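Local coordinates for protein FACT-Spt16 (Cicer arietinum, PDB 5CE6) that serves as a subunit of the FACT histone chaperone and, through an N-terminal aminopeptidase-like module, probably binds histones H3-H4 during transcription, at residues L333-A338 and L354-V359; Q93-C98 and D137-A142; K246-P251 and D261-C266; P269-G274 and A283-E288; S311-T316 and V442-G447. All blocks are in the same frame, centred on the assembly; numbering follows the deposited sequence.

Overall arrangement
Contact 2 lies in the N-terminal lobe, its centre about 50 Å from that of contact 1 and about 37 Å from that of contact 3. The other four share the larger domain, related to the M24 metallopeptidases. Contacts 3, 4 and 5 reach one curled sheet: contacts 3 and 4 follow each other in sequence, and contact 3 touches contact 5 where C266 SG packs 3.6 Å from S311 O. Contact 1 pairs two helices further out, its nearest atoms about 5 Å from contact 5. Of the bound ions, a sodium lies about 8 Å from the side chain of Q272 in contact 4, and a potassium about 13 Å from it.

Contact 1 (L333-A338 and L354-V359); sequences LKAQEA and LAAVSV
A335 and A338 on one helix face A355, A356 and V359 on the next, and this wealth of alanine lets the two backbones come very close. The axes of the short segments approach to 7.8 Å and run nearly antiparallel, at 152°. A335 and A356 mark the tightest point, with CA atoms 4.3 Å apart.

The apolar contacts fall into methyl pairs and one branched side chain. A335 CB meets A356 CB at 4.0 Å, and A338 CB and A355 CB form a slightly looser pair one turn along. V359 straddles the groove of helix 333-338. With CG1 anti to its backbone N (chi1 162°), it directs that methyl at A335 N, 3.7 Å away, while CG2 rests on A338 CB at 3.8 Å. Cutting V359 back to an alanine is likely to open a gap beside A335 and A338 and to leave the K334 chain without the methyl it lies against.

Backbone oxygens also meet methyls: A335 O is 3.8 Å from A356 CB, and A338 O has A355 CB at a like distance. These are van der Waals contacts.

K334 adds an aliphatic contact that ends in a charge. Its extended chain passes V359 obliquely, CG 3.8 Å from CG1, and carries NZ onward to a salt bridge with D363, further along the partner helix.

The pair packs on an antiparallel sheet of the M24-type domain, where L408 of strand 403-414 touches both A335 and A356. L333 and Q336 pack on L429 of strand 424-435, and V339, on the same helix as A335, also touches A356.

Contact 2 (Q93-C98 and D137-A142); sequences QIHVLC and DAIIRA
H95 and I139 mark the closest pass of strand 93-98 and helix 137-142, their CA atoms 6.7 Å apart. The two run almost antiparallel, at 169°, with 9.6 Å between the axes of the short segments. This is helix-on-sheet packing in the alpha/beta N-terminal lobe of SPT16: helix 133-145 packs on one face of a six-stranded mixed sheet, and strand 93-98 lies within that sheet between strands 85-89 and 120-125.

From the strand, Q93, H95 and L97 point to the helix, alternate residues on one face. I139 fills the centre. Its CG1, CG2 and CD1 all gather round H95 CB at 4.0 Å, and CD1 also reaches L97 CB at 4.1 Å. The extended reach of CD1 (chi2 -178°) is what lets one isoleucine span two strand residues. W173 of helix 168-179 touches I139 as well.

One turn further, A142 sets its methyl against the imidazole of H95, with CB 3.4 Å from NE2 and 3.6 Å from CE1, an oblique approach. The ring is gripped through both nitrogens: ND1 hydrogen-bonds to H124 of strand 120-125, whose ring it also meets, and NE2 donates to Q93. A phenylalanine at H95 would probably leave H124 and Q93 without these bonds and crowd the methyl of A142.

Q93 OE1 also comes within 4.0 Å of A142 CB. The bond from H95 NE2 to Q93 OE1 is 3.0 Å long and bent to 149° at the hydrogen, with the donor standing above the carbonyl plane of the amide.

Contact 3 (K246-P251 and D261-C266); sequences KVILDP and DNVDIC
V263, at the start of a short strand, pushes its CG1 methyl against the end of helix 237-249. CG1 sits 3.3 Å from I248 O, a snug carbon-to-carbonyl contact, and 3.9 Å from I248 CG2. Its other methyl, CG2, faces the ring of P251 more loosely, at 4.4 Å from CG. L212 of helix 200-230 touches V263 and P251 alike.

I248 points at the strand and crosses I265 at about a right angle. Its CG2 meets I265 CG2 at 3.7 Å, and its CD1 bears on the same methyl. I265 holds CG1 between its backbone N and carbonyl carbon (chi1 65°), which leaves CG2 as the branch turned to the helix. The setting is the pita-bread fold of the M24 family: strand 263-265 pairs antiparallel with strand 296-306, and helix 237-249 lies across this sheet, where V302 and A304 also receive I248.

L249 lies at the exposed side of the contact. Its CD2 does most of the touching, laid against the strand backbone 3.8 Å from D264 CA, with V263 O and I265 CG2 close by. D264 turns its carboxylate back to its own chain, OD1 accepting a weak bond from I265 N.

Contact 4 (P269-G274 and A283-E288); sequences PIFQSG and AVSNDE
S285 ties the loop 283-288 to strand 270-273 through its hydroxyl. Its CB lies near the strand backbone, 3.9 Å from P269 O. From there chi1 of -64° sets OG anti to the carbonyl carbon and sends it between two backbone groups. OG donates to P269 O at 2.8 Å, tilted 16° from the carbonyl plane, and accepts from F271 N at the same length. The N-H...O angle of that second bond is 154°. One hydroxyl thus satisfies a carbonyl and an amide, spanning I270 between them, and in doing so comes up to the edge of the F271 ring.

A283 adds van der Waals contacts. Its methyl faces Q272 NE2 at 3.4 Å and, more loosely, I270 CD1 at 4.4 Å, while its carbonyl O abuts I270 CG1. The amide of Q272 has its stronger partner elsewhere, in the backbone O of D278.

Water fills in where the loop stands off. One molecule accepts from S285 N and lies near P269 O; a second donates to F271 O at 2.6 Å and takes the N-H of N286; a third joins V284 O to Q272 NE2, the latter weakly. A fourth bridges S273 O and N286 ND2, while N286 OD1 closes an Asx turn on E288 N.

I270 and Q272 bond through their backbones to A301 and I299 of strand 296-306, so S285 and the waters on F271 O and S273 O serve the other edge of strand 270-273. Waters and a serine hydroxyl thus join a loop to the edge of a strand in the pita-bread fold of the M24 family.

Contact 5 (S311-T316 and V442-G447); sequences SNIART and VVTSIG
N312 meets the loop 442-447 through its backbone: its carbonyl O has T444 CG2 3.5 Å away. Its CB points away from the loop, and its amide bonds to Y267 and N405. I313, next along, points at the loop. With CG1 anti to the backbone N (chi1 -162°), the chain runs out past T444, both CG1 and CD1 coming to 4.0 Å from T444 CB. The end of I313 then meets that of I446 tip to tip, CD1 to CD1 at 3.6 Å. This same CD1 also lies over one face of the R315 guanidinium, offset toward its rim.

Strand 309-319 belongs to the curled sheet of the pita-bread, M24-like fold, with I313 and R315 bonded through their backbones to strand 296-306. The partner is the loop after strand 440-442, whose type I turn from V442 to S445 presents T444 inward; M217 of helix 200-230 touches I446.

A314 takes part through its carbonyl O, which accepts from R315 NH1 at 2.9 Å, the donor standing above the carbonyl plane. R315 bends at chi2 (-70°), bringing its guanidinium back beside I313. NH2 forms a salt bridge with D431, which also accepts from T444 OG1, so one carboxylate oxygen, OD1, holds a group from each side. NH2 further lies 3.5 Å from T444 O, and the R315 and I446 side chains slide past each other in opposite directions. Two waters join the same arginine to the loop: one accepts from R315 NH2 and I446 N and donates to G447 O, and the other joins R315 NE to G447 O, with 3.1 Å from NE to that water.

Contact 1 (L333-A338 and L354-V359)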
# COMPACT_ATOMS: atom_id res chain seq x y z
N LEU A 333 -1.68 21.89 -4.87
CA LEU A 333 -2.30 21.29 -6.05
C LEU A 333 -1.37 21.31 -7.27
O LEU A 333 -1.23 20.30 -7.97
CB LEU A 333 -3.63 21.98 -6.35
CG LEU A 333 -4.35 21.55 -7.64
CD1 LEU A 333 -4.62 20.05 -7.64
CD2 LEU A 333 -5.65 22.32 -7.76
N LYS A 334 -0.72 22.44 -7.50
CA LYS A 334 0.18 22.58 -8.65
C LYS A 334 1.39 21.66 -8.47
O LYS A 334 1.87 21.05 -9.43
CB LYS A 334 0.61 24.05 -8.78
CG LYS A 334 1.49 24.37 -9.97
CD LYS A 334 1.74 25.89 -10.01
CE LYS A 334 2.73 26.27 -11.09
NZ LYS A 334 2.89 27.76 -11.14
N ALA A 335 1.85 21.53 -7.23
CA ALA A 335 2.97 20.64 -6.93
C ALA A 335 2.60 19.18 -7.12
O ALA A 335 3.38 18.39 -7.67
CB ALA A 335 3.50 20.89 -5.53
N GLN A 336 1.41 18.80 -6.65
CA GLN A 336 0.96 17.42 -6.81
C GLN A 336 0.80 17.07 -8.29
O GLN A 336 1.17 15.98 -8.72
CB GLN A 336 -0.37 17.18 -6.09
CG GLN A 336 -0.71 15.67 -5.93
CD GLN A 336 -2.15 15.33 -6.25
OE1 GLN A 336 -2.88 16.14 -6.82
NE2 GLN A 336 -2.57 14.12 -5.88
N GLU A 337 0.24 18.00 -9.05
CA GLU A 337 0.07 17.79 -10.49
C GLU A 337 1.43 17.65 -11.18
O GLU A 337 1.56 16.93 -12.17
CB GLU A 337 -0.69 18.95 -11.13
CG GLU A 337 -2.16 19.05 -10.75
CD GLU A 337 -2.77 20.40 -11.14
OE1 GLU A 337 -2.03 21.41 -11.23
OE2 GLU A 337 -4.00 20.45 -11.35
N ALA A 338 2.44 18.35 -10.66
CA ALA A 338 3.78 18.28 -11.23
C ALA A 338 4.42 16.92 -10.99
O ALA A 338 5.13 16.40 -11.85
CB ALA A 338 4.68 19.42 -10.69
N LEU A 354 11.27 16.06 -7.02
CA LEU A 354 11.89 17.38 -7.15
C LEU A 354 11.08 18.32 -8.04
O LEU A 354 11.22 19.53 -7.94
CB LEU A 354 13.33 17.26 -7.63
CG LEU A 354 14.26 16.65 -6.57
CD1 LEU A 354 15.61 16.30 -7.16
CD2 LEU A 354 14.41 17.62 -5.40
N ALA A 355 10.21 17.76 -8.88
CA ALA A 355 9.28 18.58 -9.66
C ALA A 355 8.32 19.34 -8.74
O ALA A 355 7.98 20.50 -9.02
CB ALA A 355 8.51 17.73 -10.66
N ALA A 356 7.90 18.69 -7.65
CA ALA A 356 7.07 19.34 -6.64
C ALA A 356 7.86 20.42 -5.90
O ALA A 356 7.36 21.52 -5.69
CB ALA A 356 6.55 18.32 -5.63
N VAL A 357 9.07 20.08 -5.48
CA VAL A 357 9.93 21.05 -4.79
C VAL A 357 10.13 22.30 -5.66
O VAL A 357 10.05 23.42 -5.16
CB VAL A 357 11.30 20.43 -4.44
CG1 VAL A 357 12.21 21.47 -3.77
CG2 VAL A 357 11.11 19.22 -3.53
N SER A 358 10.36 22.10 -6.95
CA SER A 358 10.58 23.22 -7.86
C SER A 358 9.38 24.16 -7.93
O SER A 358 9.53 25.39 -8.02
CB SER A 358 10.94 22.72 -9.27
OG SER A 358 12.19 22.07 -9.28
N VAL A 359 8.19 23.57 -7.89
CA VAL A 359 6.96 24.35 -7.90
C VAL A 359 6.84 25.20 -6.64
O VAL A 359 6.54 26.40 -6.71
CB VAL A 359 5.72 23.42 -8.00
CG1 VAL A 359 4.46 24.16 -7.58
CG2 VAL A 359 5.59 22.89 -9.41

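Contact 2 (Q93-C98 and D137-A142)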
# COMPACT_ATOMS: atom_id res chain seq x y z
N GLN A 93 12.71 -27.38 -5.20
CA GLN A 93 11.59 -27.70 -4.32
C GLN A 93 10.96 -26.45 -3.72
O GLN A 93 11.59 -25.40 -3.63
CB GLN A 93 12.05 -28.61 -3.18
CG GLN A 93 12.71 -29.91 -3.61
CD GLN A 93 13.10 -30.78 -2.43
OE1 GLN A 93 13.84 -30.35 -1.55
NE2 GLN A 93 12.59 -32.00 -2.41
N ILE A 94 9.70 -26.58 -3.30
CA ILE A 94 9.07 -25.57 -2.46
C ILE A 94 8.53 -26.29 -1.24
O ILE A 94 7.70 -27.18 -1.37
CB ILE A 94 7.90 -24.87 -3.17
CG1 ILE A 94 8.39 -24.20 -4.46
CG2 ILE A 94 7.27 -23.81 -2.25
CD1 ILE A 94 7.32 -23.44 -5.21
N HIS A 95 9.01 -25.93 -0.06
CA HIS A 95 8.56 -26.56 1.17
C HIS A 95 7.54 -25.68 1.86
O HIS A 95 7.72 -24.48 1.96
CB HIS A 95 9.75 -26.82 2.10
CG HIS A 95 10.71 -27.83 1.57
ND1 HIS A 95 10.69 -29.15 1.97
CD2 HIS A 95 11.72 -27.72 0.68
CE1 HIS A 95 11.64 -29.81 1.34
NE2 HIS A 95 12.29 -28.96 0.56
N VAL A 96 6.45 -26.28 2.32
CA VAL A 96 5.42 -25.54 3.02
C VAL A 96 5.17 -26.22 4.36
O VAL A 96 5.03 -27.43 4.41
CB VAL A 96 4.11 -25.51 2.22
CG1 VAL A 96 3.08 -24.64 2.92
CG2 VAL A 96 4.35 -24.97 0.80
N LEU A 97 5.17 -25.44 5.44
CA LEU A 97 4.81 -25.96 6.76
C LEU A 97 3.50 -25.28 7.13
O LEU A 97 3.45 -24.06 7.26
CB LEU A 97 5.89 -25.61 7.79
CG LEU A 97 5.63 -26.04 9.23
CD1 LEU A 97 5.24 -27.50 9.29
CD2 LEU A 97 6.85 -25.78 10.09
N CYS A 98 2.44 -26.07 7.29
CA CYS A 98 1.10 -25.52 7.46
C CYS A 98 0.15 -26.55 8.05
O CYS A 98 0.54 -27.70 8.24
CB CYS A 98 0.54 -25.05 6.11
SG CYS A 98 0.33 -26.36 4.89
N ASP A 137 13.25 -28.36 11.11
CA ASP A 137 14.56 -29.00 10.97
C ASP A 137 14.68 -29.73 9.64
O ASP A 137 15.73 -29.69 9.00
CB ASP A 137 14.82 -29.98 12.13
CG ASP A 137 14.98 -29.28 13.47
OD1 ASP A 137 15.27 -28.07 13.48
OD2 ASP A 137 14.84 -29.96 14.51
N ALA A 138 13.62 -30.40 9.22
CA ALA A 138 13.62 -31.12 7.95
C ALA A 138 13.76 -30.15 6.78
O ALA A 138 14.54 -30.39 5.85
CB ALA A 138 12.35 -31.93 7.80
N ILE A 139 13.01 -29.06 6.83
CA ILE A 139 13.10 -28.02 5.81
C ILE A 139 14.52 -27.45 5.74
O ILE A 139 15.08 -27.26 4.66
CB ILE A 139 12.07 -26.89 6.05
CG1 ILE A 139 10.64 -27.42 5.93
CG2 ILE A 139 12.29 -25.76 5.07
CD1 ILE A 139 9.57 -26.36 6.10
N ILE A 140 15.09 -27.18 6.91
CA ILE A 140 16.45 -26.65 6.99
C ILE A 140 17.49 -27.63 6.43
O ILE A 140 18.43 -27.22 5.75
CB ILE A 140 16.78 -26.19 8.44
CG1 ILE A 140 16.05 -24.87 8.75
CG2 ILE A 140 18.28 -26.02 8.64
CD1 ILE A 140 15.66 -24.69 10.21
N ARG A 141 17.29 -28.92 6.67
CA ARG A 141 18.15 -29.95 6.07
C ARG A 141 18.05 -29.99 4.55
O ARG A 141 19.05 -30.20 3.86
CB ARG A 141 17.83 -31.34 6.64
CG ARG A 141 18.29 -31.55 8.08
CD ARG A 141 18.35 -33.03 8.42
NE ARG A 141 17.07 -33.69 8.18
CZ ARG A 141 16.07 -33.72 9.05
NH1 ARG A 141 16.18 -33.13 10.23
NH2 ARG A 141 14.94 -34.35 8.74
N ALA A 142 16.84 -29.82 4.02
CA ALA A 142 16.64 -29.84 2.57
C ALA A 142 17.34 -28.66 1.90
O ALA A 142 17.96 -28.83 0.85
CB ALA A 142 15.16 -29.84 2.23

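Contact 3 (K246-P251 and D261-C266)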
# COMPACT_ATOMS: atom_id res chain seq x y z
N LYS A 246 -18.60 2.03 6.44
CA LYS A 246 -19.84 1.34 6.09
C LYS A 246 -20.17 1.47 4.61
O LYS A 246 -20.66 0.52 3.99
CB LYS A 246 -21.00 1.87 6.93
CG LYS A 246 -20.88 1.53 8.39
CD LYS A 246 -22.21 1.74 9.10
CE LYS A 246 -22.18 2.95 10.02
NZ LYS A 246 -23.48 3.14 10.73
N VAL A 247 -19.91 2.64 4.05
CA VAL A 247 -20.20 2.89 2.64
C VAL A 247 -19.24 2.12 1.74
O VAL A 247 -19.63 1.60 0.69
CB VAL A 247 -20.17 4.40 2.33
CG1 VAL A 247 -20.35 4.64 0.86
CG2 VAL A 247 -21.27 5.12 3.11
N ILE A 248 -17.97 2.06 2.14
CA ILE A 248 -16.99 1.28 1.39
C ILE A 248 -17.39 -0.20 1.33
O ILE A 248 -17.40 -0.80 0.26
CB ILE A 248 -15.57 1.40 1.99
CG1 ILE A 248 -15.06 2.84 1.86
CG2 ILE A 248 -14.60 0.46 1.30
CD1 ILE A 248 -13.83 3.10 2.67
N LEU A 249 -17.75 -0.75 2.49
CA LEU A 249 -18.08 -2.17 2.61
C LEU A 249 -19.45 -2.53 2.04
O LEU A 249 -19.74 -3.70 1.79
CB LEU A 249 -17.95 -2.62 4.07
CG LEU A 249 -16.55 -2.46 4.66
CD1 LEU A 249 -16.52 -2.89 6.11
CD2 LEU A 249 -15.52 -3.23 3.86
N ASP A 250 -20.29 -1.53 1.84
CA ASP A 250 -21.52 -1.72 1.08
C ASP A 250 -21.57 -0.69 -0.04
O ASP A 250 -22.39 0.23 0.00
CB ASP A 250 -22.75 -1.61 1.98
CG ASP A 250 -24.02 -1.97 1.25
OD1 ASP A 250 -23.93 -2.65 0.20
OD2 ASP A 250 -25.11 -1.57 1.71
N PRO A 251 -20.71 -0.86 -1.05
CA PRO A 251 -20.55 0.10 -2.15
C PRO A 251 -21.86 0.42 -2.86
O PRO A 251 -21.95 1.42 -3.57
CB PRO A 251 -19.58 -0.61 -3.10
CG PRO A 251 -19.66 -2.04 -2.75
CD PRO A 251 -19.91 -2.07 -1.28
N ASP A 261 -18.32 -8.82 -1.83
CA ASP A 261 -17.48 -9.84 -1.20
C ASP A 261 -15.99 -9.63 -1.49
O ASP A 261 -15.13 -10.19 -0.81
CB ASP A 261 -17.90 -11.24 -1.66
CG ASP A 261 -18.99 -11.82 -0.81
OD1 ASP A 261 -19.53 -11.09 0.04
OD2 ASP A 261 -19.32 -13.02 -0.99
N ASN A 262 -15.70 -8.83 -2.50
CA ASN A 262 -14.33 -8.59 -2.92
C ASN A 262 -13.77 -7.30 -2.35
O ASN A 262 -12.60 -7.00 -2.54
CB ASN A 262 -14.24 -8.54 -4.45
CG ASN A 262 -14.48 -9.89 -5.10
OD1 ASN A 262 -14.15 -10.93 -4.53
ND2 ASN A 262 -15.03 -9.88 -6.31
N VAL A 263 -14.61 -6.55 -1.63
CA VAL A 263 -14.23 -5.21 -1.15
C VAL A 263 -13.81 -5.19 0.32
O VAL A 263 -14.47 -5.78 1.17
CB VAL A 263 -15.39 -4.21 -1.34
CG1 VAL A 263 -15.03 -2.85 -0.76
CG2 VAL A 263 -15.76 -4.10 -2.80
N ASP A 264 -12.70 -4.50 0.61
CA ASP A 264 -12.33 -4.22 1.99
C ASP A 264 -11.82 -2.78 2.08
O ASP A 264 -11.70 -2.09 1.07
CB ASP A 264 -11.25 -5.19 2.48
CG ASP A 264 -11.16 -5.24 4.00
OD1 ASP A 264 -11.99 -4.60 4.68
OD2 ASP A 264 -10.25 -5.93 4.52
N ILE A 265 -11.55 -2.32 3.30
CA ILE A 265 -10.98 -0.99 3.48
C ILE A 265 -9.46 -1.14 3.59
O ILE A 265 -8.97 -2.10 4.18
CB ILE A 265 -11.54 -0.26 4.73
CG1 ILE A 265 -11.13 -0.99 6.01
CG2 ILE A 265 -13.05 -0.13 4.65
CD1 ILE A 265 -11.42 -0.22 7.29
N CYS A 266 -8.71 -0.20 3.02
CA CYS A 266 -7.25 -0.28 3.09
C CYS A 266 -6.75 0.10 4.46
O CYS A 266 -5.72 -0.42 4.92
CB CYS A 266 -6.60 0.65 2.07
SG CYS A 266 -6.97 0.20 0.39

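Contact 4 (P269-G274 and A283-E288)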
# COMPACT_ATOMS: atom_id res chain seq x y z
N PRO A 269 -10.62 5.09 7.59
CA PRO A 269 -10.64 6.42 6.96
C PRO A 269 -10.14 7.50 7.90
O PRO A 269 -10.40 7.44 9.10
CB PRO A 269 -12.12 6.61 6.63
CG PRO A 269 -12.56 5.20 6.28
CD PRO A 269 -11.86 4.34 7.31
N ILE A 270 -9.44 8.47 7.34
CA ILE A 270 -8.81 9.51 8.15
C ILE A 270 -9.58 10.80 7.97
O ILE A 270 -9.74 11.27 6.86
CB ILE A 270 -7.35 9.73 7.72
CG1 ILE A 270 -6.52 8.48 8.09
CG2 ILE A 270 -6.76 11.00 8.36
CD1 ILE A 270 -5.17 8.41 7.36
N PHE A 271 -10.08 11.35 9.07
CA PHE A 271 -10.70 12.66 9.06
C PHE A 271 -10.01 13.52 10.09
O PHE A 271 -9.86 13.11 11.24
CB PHE A 271 -12.18 12.56 9.40
CG PHE A 271 -13.01 12.00 8.29
CD1 PHE A 271 -13.17 10.63 8.16
CD2 PHE A 271 -13.61 12.84 7.37
CE1 PHE A 271 -13.92 10.10 7.11
CE2 PHE A 271 -14.38 12.32 6.33
CZ PHE A 271 -14.53 10.95 6.21
N GLN A 272 -9.57 14.71 9.68
CA GLN A 272 -8.85 15.61 10.59
C GLN A 272 -9.31 17.04 10.38
O GLN A 272 -9.58 17.46 9.26
CB GLN A 272 -7.34 15.53 10.32
CG GLN A 272 -6.75 14.16 10.55
CD GLN A 272 -5.28 14.06 10.18
OE1 GLN A 272 -4.70 14.99 9.62
NE2 GLN A 272 -4.68 12.90 10.45
N SER A 273 -9.38 17.79 11.47
CA SER A 273 -9.71 19.21 11.38
C SER A 273 -9.30 19.88 12.67
O SER A 273 -8.74 19.24 13.55
CB SER A 273 -11.21 19.40 11.14
OG SER A 273 -11.95 19.04 12.30
N GLY A 274 -9.58 21.18 12.79
CA GLY A 274 -9.46 21.85 14.07
C GLY A 274 -8.05 21.90 14.64
O GLY A 274 -7.86 21.80 15.87
N ALA A 283 -2.08 7.66 10.64
CA ALA A 283 -2.89 8.54 11.47
C ALA A 283 -4.29 7.98 11.71
O ALA A 283 -4.85 7.31 10.85
CB ALA A 283 -2.96 9.94 10.87
N VAL A 284 -4.83 8.24 12.90
CA VAL A 284 -6.16 7.73 13.24
C VAL A 284 -7.14 8.86 13.57
O VAL A 284 -6.81 9.81 14.30
CB VAL A 284 -6.12 6.66 14.39
CG1 VAL A 284 -4.89 5.78 14.27
CG2 VAL A 284 -6.16 7.29 15.75
N SER A 285 -8.34 8.74 13.01
CA SER A 285 -9.39 9.73 13.25
C SER A 285 -9.71 9.76 14.73
O SER A 285 -10.00 8.73 15.34
CB SER A 285 -10.65 9.37 12.46
OG SER A 285 -10.42 9.43 11.06
N ASN A 286 -9.65 10.95 15.32
CA ASN A 286 -9.88 11.07 16.76
C ASN A 286 -11.36 11.23 17.13
O ASN A 286 -12.22 11.14 16.25
CB ASN A 286 -9.00 12.17 17.37
CG ASN A 286 -9.37 13.56 16.88
OD1 ASN A 286 -10.50 13.82 16.47
ND2 ASN A 286 -8.40 14.47 16.94
N ASP A 287 -11.64 11.46 18.42
CA ASP A 287 -13.01 11.62 18.91
C ASP A 287 -13.40 13.08 19.09
O ASP A 287 -14.37 13.39 19.80
CB ASP A 287 -13.22 10.91 20.25
CG ASP A 287 -13.21 9.40 20.13
OD1 ASP A 287 -13.36 8.85 19.02
OD2 ASP A 287 -13.07 8.76 21.19
N GLU A 288 -12.65 13.99 18.48
CA GLU A 288 -12.99 15.41 18.53
C GLU A 288 -14.03 15.73 17.46
O GLU A 288 -14.14 15.02 16.46
CB GLU A 288 -11.74 16.27 18.33
CG GLU A 288 -10.75 16.15 19.46
CD GLU A 288 -11.32 16.67 20.77
OE1 GLU A 288 -11.91 17.77 20.77
OE2 GLU A 288 -11.18 15.97 21.79
O HOH W 1 -8.57 6.44 11.37
O HOH W 2 -8.76 13.27 13.62
O HOH W 3 -6.10 12.10 13.19
O HOH W 4 -9.29 17.38 16.15

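Contact 5 (S311-T316 and V442-G447)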
# COMPACT_ATOMS: atom_id res chain seq x y z
N SER A 311 -6.08 1.08 -3.17
CA SER A 311 -6.17 2.36 -3.87
C SER A 311 -6.24 3.41 -2.80
O SER A 311 -6.44 3.10 -1.62
CB SER A 311 -7.41 2.42 -4.77
OG SER A 311 -8.61 2.33 -4.00
N ASN A 312 -6.09 4.67 -3.18
CA ASN A 312 -6.10 5.73 -2.19
C ASN A 312 -6.54 7.05 -2.78
O ASN A 312 -6.27 7.33 -3.95
CB ASN A 312 -4.70 5.93 -1.61
CG ASN A 312 -4.72 6.81 -0.39
OD1 ASN A 312 -5.46 6.53 0.56
ND2 ASN A 312 -3.95 7.88 -0.40
N ILE A 313 -7.20 7.87 -1.96
CA ILE A 313 -7.47 9.25 -2.36
C ILE A 313 -7.42 10.09 -1.11
O ILE A 313 -7.66 9.60 -0.01
CB ILE A 313 -8.84 9.39 -3.07
CG1 ILE A 313 -8.94 10.69 -3.87
CG2 ILE A 313 -9.98 9.34 -2.05
CD1 ILE A 313 -10.32 10.88 -4.51
N ALA A 314 -7.06 11.36 -1.24
CA ALA A 314 -7.10 12.27 -0.11
C ALA A 314 -7.44 13.64 -0.66
O ALA A 314 -6.92 14.03 -1.72
CB ALA A 314 -5.77 12.32 0.64
N ARG A 315 -8.31 14.35 0.05
CA ARG A 315 -8.71 15.71 -0.35
C ARG A 315 -8.71 16.60 0.87
O ARG A 315 -8.90 16.13 1.98
CB ARG A 315 -10.11 15.69 -0.97
CG ARG A 315 -10.21 14.95 -2.31
CD ARG A 315 -9.50 15.72 -3.42
NE ARG A 315 -9.61 15.05 -4.72
CZ ARG A 315 -8.70 14.21 -5.22
NH1 ARG A 315 -7.60 13.93 -4.53
NH2 ARG A 315 -8.88 13.67 -6.42
N THR A 316 -8.49 17.89 0.64
CA THR A 316 -8.59 18.87 1.70
C THR A 316 -9.68 19.86 1.33
O THR A 316 -9.77 20.31 0.18
CB THR A 316 -7.27 19.62 1.86
OG1 THR A 316 -6.26 18.68 2.20
CG2 THR A 316 -7.37 20.65 2.98
N VAL A 442 -5.03 8.98 -14.06
CA VAL A 442 -5.38 9.29 -12.67
C VAL A 442 -6.73 8.62 -12.44
O VAL A 442 -7.75 9.11 -12.91
CB VAL A 442 -5.49 10.78 -12.41
CG1 VAL A 442 -5.88 11.04 -10.94
CG2 VAL A 442 -4.17 11.47 -12.72
N VAL A 443 -6.73 7.50 -11.74
CA VAL A 443 -7.94 6.67 -11.67
C VAL A 443 -8.85 7.03 -10.50
O VAL A 443 -9.91 6.44 -10.32
CB VAL A 443 -7.63 5.15 -11.70
CG1 VAL A 443 -7.14 4.74 -13.08
CG2 VAL A 443 -6.60 4.77 -10.64
N THR A 444 -8.44 8.03 -9.72
CA THR A 444 -9.29 8.60 -8.68
C THR A 444 -9.74 10.01 -9.06
O THR A 444 -10.00 10.84 -8.20
CB THR A 444 -8.54 8.70 -7.34
OG1 THR A 444 -7.23 9.24 -7.59
CG2 THR A 444 -8.37 7.33 -6.71
N SER A 445 -9.81 10.28 -10.36
CA SER A 445 -10.30 11.58 -10.82
C SER A 445 -11.81 11.69 -10.55
O SER A 445 -12.59 10.93 -11.11
CB SER A 445 -10.01 11.76 -12.31
OG SER A 445 -10.16 13.11 -12.70
N ILE A 446 -12.21 12.63 -9.70
CA ILE A 446 -13.62 12.74 -9.30
C ILE A 446 -14.18 14.14 -9.45
O ILE A 446 -15.28 14.43 -8.96
CB ILE A 446 -13.83 12.30 -7.85
CG1 ILE A 446 -12.94 13.11 -6.90
CG2 ILE A 446 -13.58 10.82 -7.70
CD1 ILE A 446 -13.22 12.82 -5.43
N GLY A 447 -13.43 15.01 -10.11
CA GLY A 447 -13.88 16.37 -10.31
C GLY A 447 -12.78 17.33 -9.92
O GLY A 447 -11.81 16.95 -9.27
O HOH W 5 -10.44 14.82 -8.79
O HOH W 6 -11.83 16.67 -6.10